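Local coordinates for protein putative NADPH:quinone reductase (Bacillus thuringiensis, PDB 3GMS) that probably reduces quinones with NADPH, as a member of the medium-chain dehydrogenase/reductase superfamily, at residues Asp146-Asn151 with Phe170-Val175; Leu160-Ser165 with Leu188-Val193. One frame throughout, in Å; residues are numbered along the deposited sequence.

Contact 1 (Asp146-Asn151 with Phe170-Val175); sequences DVLLVN and FRLIAV
Leu172 and Val150 meet on the face of the sheet that helix 156-168 covers, their side chains crossing at about a right angle with Leu172 CD1 only 3.5 Å from Val150 CG2, a tight fit for two methyl groups. Beside them Leu148 sends CD2 to the ring of Phe170, 3.6 Å from CE1. CG of Phe170 sits between its own backbone N and carbonyl carbon (chi1 64°), which turns the ring along the face to meet the Leu148 side chain obliquely. Apolar side chains suit this buried face, which helix 156-168 covers with Phe161, Ala162 and Ser165. On the other face Val147 CG1 touches Ile173 CD1 at 3.5 Å, while Leu149 lies alongside Ile173, pointing the same way, its CD2 3.7 Å from CB; helix 201-208 covers Leu149 and Ile173 here.

Five backbone hydrogen bonds join the strands in the plane of the sheet. Leu148 is held at both ends, its N giving to Arg171 O (2.9 Å) and its O accepting from Ile173 N (2.8 Å), both nearly straight. Val150 N to Ile173 O is longer, at 3.2 Å. Farther out, the extended Arg171 chain carries its guanidinium to Leu208 O, and Asp146 turns its carboxylate back to Gln143 N. At the C-terminal end of strand 147-150 the buried Asn151 amide is satisfied at both atoms, ND2 giving to Asp219 OD1 and OD1 accepting from Ser220 N. Strands 147-150 and 171-175 are thus parallel neighbours, joined by helix 156-168 in the first beta-alpha-beta unit of a Rossmann-type nucleotide-binding fold.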
ATOM      1  N   ASP A 146      13.541 -16.389 -10.178  1.00 30.24           N
ATOM      2  CA  ASP A 146      14.357 -15.355  -9.564  1.00 29.83           C
ATOM      3  C   ASP A 146      14.194 -15.421  -8.058  1.00 28.83           C
ATOM      4  O   ASP A 146      13.141 -15.843  -7.545  1.00 29.90           O
ATOM      5  CB  ASP A 146      14.001 -13.922 -10.034  1.00 30.26           C
ATOM      6  CG  ASP A 146      14.558 -13.578 -11.422  1.00 33.04           C
ATOM      7  OD1 ASP A 146      15.498 -14.260 -11.907  1.00 33.30           O
ATOM      8  OD2 ASP A 146      14.045 -12.609 -12.030  1.00 33.76           O
ATOM      9  N   VAL A 147      15.231 -14.975  -7.369  1.00 27.87           N
ATOM     10  CA  VAL A 147      15.232 -14.889  -5.922  1.00 26.75           C
ATOM     11  C   VAL A 147      15.046 -13.432  -5.466  1.00 26.28           C
ATOM     12  O   VAL A 147      15.903 -12.568  -5.727  1.00 25.61           O
ATOM     13  CB  VAL A 147      16.501 -15.438  -5.382  1.00 27.28           C
ATOM     14  CG1 VAL A 147      16.469 -15.438  -3.890  1.00 27.75           C
ATOM     15  CG2 VAL A 147      16.698 -16.838  -5.935  1.00 28.57           C
ATOM     16  N   LEU A 148      13.906 -13.178  -4.804  1.00 24.59           N
ATOM     17  CA  LEU A 148      13.540 -11.834  -4.314  1.00 23.59           C
ATOM     18  C   LEU A 148      13.690 -11.787  -2.792  1.00 23.44           C
ATOM     19  O   LEU A 148      13.206 -12.713  -2.106  1.00 24.85           O
ATOM     20  CB  LEU A 148      12.079 -11.516  -4.699  1.00 23.51           C
ATOM     21  CG  LEU A 148      11.568 -10.179  -4.155  1.00 23.75           C
ATOM     22  CD1 LEU A 148      12.317  -9.069  -4.864  1.00 25.89           C
ATOM     23  CD2 LEU A 148      10.049 -10.045  -4.372  1.00 21.86           C
ATOM     24  N   LEU A 149      14.376 -10.767  -2.283  1.00 22.83           N
ATOM     25  CA  LEU A 149      14.416 -10.456  -0.841  1.00 23.38           C
ATOM     26  C   LEU A 149      13.421  -9.326  -0.552  1.00 24.11           C
ATOM     27  O   LEU A 149      13.392  -8.317  -1.284  1.00 23.84           O
ATOM     28  CB  LEU A 149      15.786  -9.950  -0.435  1.00 22.99           C
ATOM     29  CG  LEU A 149      17.003 -10.823  -0.846  1.00 23.65           C
ATOM     30  CD1 LEU A 149      18.295 -10.217  -0.344  1.00 23.65           C
ATOM     31  CD2 LEU A 149      16.844 -12.264  -0.299  1.00 25.59           C
ATOM     32  N   VAL A 150      12.642  -9.478   0.523  1.00 23.79           N
ATOM     33  CA  VAL A 150      11.730  -8.407   0.976  1.00 22.96           C
ATOM     34  C   VAL A 150      11.872  -8.276   2.489  1.00 23.11           C
ATOM     35  O   VAL A 150      11.582  -9.235   3.224  1.00 24.82           O
ATOM     36  CB  VAL A 150      10.273  -8.727   0.623  1.00 23.50           C
ATOM     37  CG1 VAL A 150       9.337  -7.570   1.134  1.00 23.46           C
ATOM     38  CG2 VAL A 150      10.098  -8.901  -0.911  1.00 19.98           C
ATOM     39  N   ASN A 151      12.322  -7.127   2.959  1.00 22.28           N
ATOM     40  CA  ASN A 151      12.350  -6.906   4.397  1.00 22.72           C
ATOM     41  C   ASN A 151      11.061  -6.280   4.945  1.00 23.97           C
ATOM     42  O   ASN A 151      10.135  -5.944   4.180  1.00 23.30           O
ATOM     43  CB  ASN A 151      13.630  -6.161   4.843  1.00 23.40           C
ATOM     44  CG  ASN A 151      13.703  -4.709   4.336  1.00 23.23           C
ATOM     45  OD1 ASN A 151      12.730  -4.179   3.882  1.00 25.75           O
ATOM     46  ND2 ASN A 151      14.872  -4.086   4.434  1.00 25.00           N
ATOM     47  N   PHE A 170       8.322 -17.184  -8.589  1.00 29.79           N
ATOM     48  CA  PHE A 170       9.652 -16.776  -8.198  1.00 28.34           C
ATOM     49  C   PHE A 170       9.805 -17.175  -6.760  1.00 27.80           C
ATOM     50  O   PHE A 170       8.838 -17.618  -6.138  1.00 27.89           O
ATOM     51  CB  PHE A 170       9.931 -15.277  -8.430  1.00 27.84           C
ATOM     52  CG  PHE A 170       9.062 -14.338  -7.607  1.00 26.26           C
ATOM     53  CD1 PHE A 170       9.380 -14.034  -6.291  1.00 26.15           C
ATOM     54  CD2 PHE A 170       7.974 -13.713  -8.202  1.00 25.86           C
ATOM     55  CE1 PHE A 170       8.620 -13.152  -5.535  1.00 25.91           C
ATOM     56  CE2 PHE A 170       7.183 -12.844  -7.482  1.00 25.66           C
ATOM     57  CZ  PHE A 170       7.495 -12.535  -6.140  1.00 23.25           C
ATOM     58  N   ARG A 171      11.027 -17.066  -6.253  1.00 27.48           N
ATOM     59  CA  ARG A 171      11.366 -17.561  -4.945  1.00 27.02           C
ATOM     60  C   ARG A 171      11.475 -16.363  -4.011  1.00 27.05           C
ATOM     61  O   ARG A 171      12.308 -15.477  -4.230  1.00 26.73           O
ATOM     62  CB  ARG A 171      12.691 -18.358  -5.035  1.00 27.87           C
ATOM     63  CG  ARG A 171      13.109 -19.010  -3.741  1.00 30.88           C
ATOM     64  CD  ARG A 171      14.389 -19.875  -3.893  1.00 33.22           C
ATOM     65  NE  ARG A 171      14.742 -20.480  -2.605  1.00 37.13           N
ATOM     66  CZ  ARG A 171      15.989 -20.641  -2.163  1.00 39.55           C
ATOM     67  NH1 ARG A 171      17.008 -20.229  -2.917  1.00 38.28           N
ATOM     68  NH2 ARG A 171      16.217 -21.196  -0.964  1.00 39.23           N
ATOM     69  N   LEU A 172      10.614 -16.310  -2.986  1.00 25.91           N
ATOM     70  CA  LEU A 172      10.702 -15.242  -2.004  1.00 25.58           C
ATOM     71  C   LEU A 172      11.450 -15.632  -0.756  1.00 25.48           C
ATOM     72  O   LEU A 172      11.111 -16.605  -0.077  1.00 25.64           O
ATOM     73  CB  LEU A 172       9.301 -14.718  -1.601  1.00 25.53           C
ATOM     74  CG  LEU A 172       9.316 -13.746  -0.412  1.00 25.17           C
ATOM     75  CD1 LEU A 172       9.812 -12.350  -0.836  1.00 23.27           C
ATOM     76  CD2 LEU A 172       7.932 -13.624   0.220  1.00 27.81           C
ATOM     77  N   ILE A 173      12.465 -14.852  -0.447  1.00 25.30           N
ATOM     78  CA  ILE A 173      13.055 -14.896   0.857  1.00 25.72           C
ATOM     79  C   ILE A 173      12.556 -13.716   1.694  1.00 26.01           C
ATOM     80  O   ILE A 173      12.960 -12.548   1.517  1.00 25.88           O
ATOM     81  CB  ILE A 173      14.631 -14.983   0.787  1.00 25.46           C
ATOM     82  CG1 ILE A 173      15.078 -16.228  -0.002  1.00 25.64           C
ATOM     83  CG2 ILE A 173      15.223 -14.903   2.237  1.00 25.83           C
ATOM     84  CD1 ILE A 173      16.556 -16.205  -0.475  1.00 26.40           C
ATOM     85  N   ALA A 174      11.641 -14.026   2.623  1.00 26.88           N
ATOM     86  CA  ALA A 174      11.112 -13.037   3.562  1.00 27.29           C
ATOM     87  C   ALA A 174      12.110 -12.724   4.648  1.00 28.21           C
ATOM     88  O   ALA A 174      12.680 -13.650   5.261  1.00 29.16           O
ATOM     89  CB  ALA A 174       9.803 -13.554   4.215  1.00 26.72           C
ATOM     90  N   VAL A 175      12.324 -11.441   4.885  1.00 27.10           N
ATOM     91  CA  VAL A 175      13.159 -10.953   5.988  1.00 27.98           C
ATOM     92  C   VAL A 175      12.286 -10.204   6.980  1.00 28.75           C
ATOM     93  O   VAL A 175      11.638  -9.209   6.626  1.00 28.47           O
ATOM     94  CB  VAL A 175      14.314 -10.036   5.469  1.00 27.61           C
ATOM     95  CG1 VAL A 175      15.210  -9.559   6.609  1.00 29.50           C
ATOM     96  CG2 VAL A 175      15.123 -10.755   4.415  1.00 27.90           C
TER

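Contact 2 (Leu160-Ser165 with Leu188-Val193); sequences LFAQLS and LGAAYV
Gln163 and Leu188 cross at a slant. Leu188 CD2 lies 3.7 Å from Gln163 CG and equally near the amide carbon CD, covering the end of the aliphatic chain and the flank of the amide. Gln163 CG lies anti to its carbonyl carbon (chi1 -63°), and the chain runs on extended beyond it. Glutamine suits the place because its CG packs on Leu188 while its buried amide is satisfied at both atoms: OE1 accepts from Arg297 N and NE2 gives to His159 O one turn back.

Ala162 points straight at the other segment. Its CB meets Leu188 CB at 3.9 Å and, more loosely, Ala190 CB at 4.3 Å; with so small a side chain the connection after helix 182-188 can run close beside the helix. Gly189 passes near Ala162 O, where any CB would collide with that oxygen. At its phi of 126°, with psi near zero, a side chain would also crowd the carbonyl oxygen of Leu188.

Ser165 turns its hydroxyl back to its own helix, OG giving a 2.7 Å hydrogen bond to Ala162 O from 23° outside the carbonyl plane. The same OG also lies 3.2 Å from Gly189 O, which accepts from Gln166 NE2. Gly189 ends helix 182-188 in a Schellman motif, and the chain turns past helix 156-168 into strand 192-195, packing characteristic of successive helices on one side of a Rossmann-type sheet.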
ATOM      1  N   LEU A 160       1.541 -10.021   0.757  1.00 22.37           N
ATOM      2  CA  LEU A 160       1.208 -10.055  -0.657  1.00 22.38           C
ATOM      3  C   LEU A 160       2.376 -10.553  -1.527  1.00 22.30           C
ATOM      4  O   LEU A 160       2.169 -11.318  -2.485  1.00 22.06           O
ATOM      5  CB  LEU A 160       0.683  -8.690  -1.146  1.00 21.34           C
ATOM      6  CG  LEU A 160      -0.523  -8.163  -0.352  1.00 22.59           C
ATOM      7  CD1 LEU A 160      -0.993  -6.844  -0.913  1.00 23.63           C
ATOM      8  CD2 LEU A 160      -1.668  -9.150  -0.317  1.00 24.12           C
ATOM      9  N   PHE A 161       3.585 -10.114  -1.209  1.00 23.25           N
ATOM     10  CA  PHE A 161       4.754 -10.600  -1.947  1.00 23.66           C
ATOM     11  C   PHE A 161       4.852 -12.141  -1.852  1.00 23.75           C
ATOM     12  O   PHE A 161       5.181 -12.818  -2.829  1.00 24.20           O
ATOM     13  CB  PHE A 161       6.024  -9.928  -1.428  1.00 23.72           C
ATOM     14  CG  PHE A 161       6.225  -8.513  -1.941  1.00 23.27           C
ATOM     15  CD1 PHE A 161       6.400  -8.259  -3.306  1.00 22.53           C
ATOM     16  CD2 PHE A 161       6.270  -7.449  -1.056  1.00 25.71           C
ATOM     17  CE1 PHE A 161       6.589  -6.935  -3.771  1.00 22.86           C
ATOM     18  CE2 PHE A 161       6.471  -6.131  -1.522  1.00 24.31           C
ATOM     19  CZ  PHE A 161       6.640  -5.883  -2.901  1.00 21.51           C
ATOM     20  N   ALA A 162       4.520 -12.681  -0.675  1.00 24.54           N
ATOM     21  CA  ALA A 162       4.540 -14.147  -0.470  1.00 24.87           C
ATOM     22  C   ALA A 162       3.585 -14.821  -1.431  1.00 25.23           C
ATOM     23  O   ALA A 162       3.928 -15.796  -2.104  1.00 25.05           O
ATOM     24  CB  ALA A 162       4.212 -14.505   0.973  1.00 25.01           C
ATOM     25  N   GLN A 163       2.372 -14.282  -1.551  1.00 25.40           N
ATOM     26  CA  GLN A 163       1.432 -14.840  -2.501  1.00 24.67           C
ATOM     27  C   GLN A 163       1.833 -14.639  -3.957  1.00 25.25           C
ATOM     28  O   GLN A 163       1.671 -15.552  -4.786  1.00 25.28           O
ATOM     29  CB  GLN A 163       0.029 -14.247  -2.255  1.00 25.01           C
ATOM     30  CG  GLN A 163      -0.531 -14.617  -0.875  1.00 24.32           C
ATOM     31  CD  GLN A 163      -1.798 -13.827  -0.574  1.00 25.57           C
ATOM     32  OE1 GLN A 163      -2.855 -14.154  -1.080  1.00 26.98           O
ATOM     33  NE2 GLN A 163      -1.677 -12.771   0.247  1.00 25.80           N
ATOM     34  N   LEU A 164       2.295 -13.436  -4.305  1.00 24.74           N
ATOM     35  CA  LEU A 164       2.778 -13.199  -5.667  1.00 24.31           C
ATOM     36  C   LEU A 164       3.935 -14.143  -6.077  1.00 24.55           C
ATOM     37  O   LEU A 164       4.059 -14.489  -7.259  1.00 24.02           O
ATOM     38  CB  LEU A 164       3.203 -11.745  -5.842  1.00 23.81           C
ATOM     39  CG  LEU A 164       1.995 -10.795  -5.929  1.00 23.83           C
ATOM     40  CD1 LEU A 164       2.516  -9.356  -5.853  1.00 27.20           C
ATOM     41  CD2 LEU A 164       1.181 -10.994  -7.202  1.00 26.32           C
ATOM     42  N   SER A 165       4.743 -14.571  -5.116  1.00 25.09           N
ATOM     43  CA  SER A 165       5.809 -15.529  -5.486  1.00 26.63           C
ATOM     44  C   SER A 165       5.222 -16.830  -6.092  1.00 27.65           C
ATOM     45  O   SER A 165       5.807 -17.422  -7.003  1.00 28.63           O
ATOM     46  CB  SER A 165       6.750 -15.804  -4.320  1.00 27.12           C
ATOM     47  OG  SER A 165       6.179 -16.668  -3.347  1.00 28.10           O
ATOM     48  N   LEU A 188       1.465 -18.726   3.099  1.00 29.73           N
ATOM     49  CA  LEU A 188       1.113 -17.922   1.936  1.00 29.25           C
ATOM     50  C   LEU A 188       2.072 -18.154   0.787  1.00 29.19           C
ATOM     51  O   LEU A 188       1.775 -17.787  -0.341  1.00 29.33           O
ATOM     52  CB  LEU A 188       1.039 -16.420   2.291  1.00 30.00           C
ATOM     53  CG  LEU A 188      -0.187 -16.071   3.163  1.00 30.36           C
ATOM     54  CD1 LEU A 188      -0.029 -14.717   3.800  1.00 31.14           C
ATOM     55  CD2 LEU A 188      -1.484 -16.132   2.349  1.00 32.06           C
ATOM     56  N   GLY A 189       3.218 -18.777   1.050  1.00 28.43           N
ATOM     57  CA  GLY A 189       4.096 -19.065  -0.064  1.00 28.85           C
ATOM     58  C   GLY A 189       5.532 -18.615  -0.040  1.00 28.13           C
ATOM     59  O   GLY A 189       6.247 -18.856  -1.007  1.00 28.97           O
ATOM     60  N   ALA A 190       5.978 -18.020   1.059  1.00 27.29           N
ATOM     61  CA  ALA A 190       7.361 -17.629   1.188  1.00 27.82           C
ATOM     62  C   ALA A 190       8.258 -18.887   1.229  1.00 29.29           C
ATOM     63  O   ALA A 190       7.971 -19.839   1.961  1.00 28.88           O
ATOM     64  CB  ALA A 190       7.567 -16.800   2.434  1.00 27.22           C
ATOM     65  N   ALA A 191       9.328 -18.881   0.437  1.00 29.57           N
ATOM     66  CA  ALA A 191      10.264 -20.022   0.397  1.00 29.88           C
ATOM     67  C   ALA A 191      11.079 -20.189   1.690  1.00 30.14           C
ATOM     68  O   ALA A 191      11.477 -21.324   2.053  1.00 30.99           O
ATOM     69  CB  ALA A 191      11.188 -19.901  -0.825  1.00 30.61           C
ATOM     70  N   TYR A 192      11.341 -19.083   2.374  1.00 28.28           N
ATOM     71  CA  TYR A 192      12.114 -19.069   3.603  1.00 28.23           C
ATOM     72  C   TYR A 192      11.829 -17.763   4.333  1.00 28.44           C
ATOM     73  O   TYR A 192      11.533 -16.738   3.707  1.00 28.35           O
ATOM     74  CB  TYR A 192      13.612 -19.135   3.269  1.00 28.93           C
ATOM     75  CG  TYR A 192      14.471 -19.565   4.441  1.00 29.58           C
ATOM     76  CD1 TYR A 192      14.715 -20.918   4.686  1.00 32.43           C
ATOM     77  CD2 TYR A 192      15.015 -18.615   5.318  1.00 30.51           C
ATOM     78  CE1 TYR A 192      15.509 -21.314   5.775  1.00 33.56           C
ATOM     79  CE2 TYR A 192      15.804 -18.998   6.412  1.00 31.04           C
ATOM     80  CZ  TYR A 192      16.043 -20.351   6.624  1.00 34.58           C
ATOM     81  OH  TYR A 192      16.824 -20.726   7.704  1.00 36.93           O
ATOM     82  N   VAL A 193      11.944 -17.774   5.650  1.00 28.14           N
ATOM     83  CA  VAL A 193      11.778 -16.571   6.415  1.00 28.37           C
ATOM     84  C   VAL A 193      13.015 -16.392   7.242  1.00 29.38           C
ATOM     85  O   VAL A 193      13.359 -17.250   8.063  1.00 30.14           O
ATOM     86  CB  VAL A 193      10.494 -16.588   7.309  1.00 27.97           C
ATOM     87  CG1 VAL A 193      10.421 -15.345   8.202  1.00 28.55           C
ATOM     88  CG2 VAL A 193       9.252 -16.748   6.455  1.00 27.42           C
TER

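How the contacts relate
The centres of the two contacts lie about 8 Å apart, and their segments alternate along the chain: 146-151, 160-165, 170-175, 188-193. Contact 1 pairs the first two strands of the six-stranded parallel sheet, and contact 2 takes in the helix that connects them together with the approach to the third. Strand 171-176 stands between 147-150 and 192-195, so the two contacts share one sheet. They also touch directly: Ala191 N and Tyr192 O probably hydrogen-bond to Leu172 O and Ala174 N, and Leu172 CD2 packs on Ala162 CA at 3.5 Å. Together they tie strands 3-2-1 and the first connecting helix into one side of the probable nucleotide-binding domain.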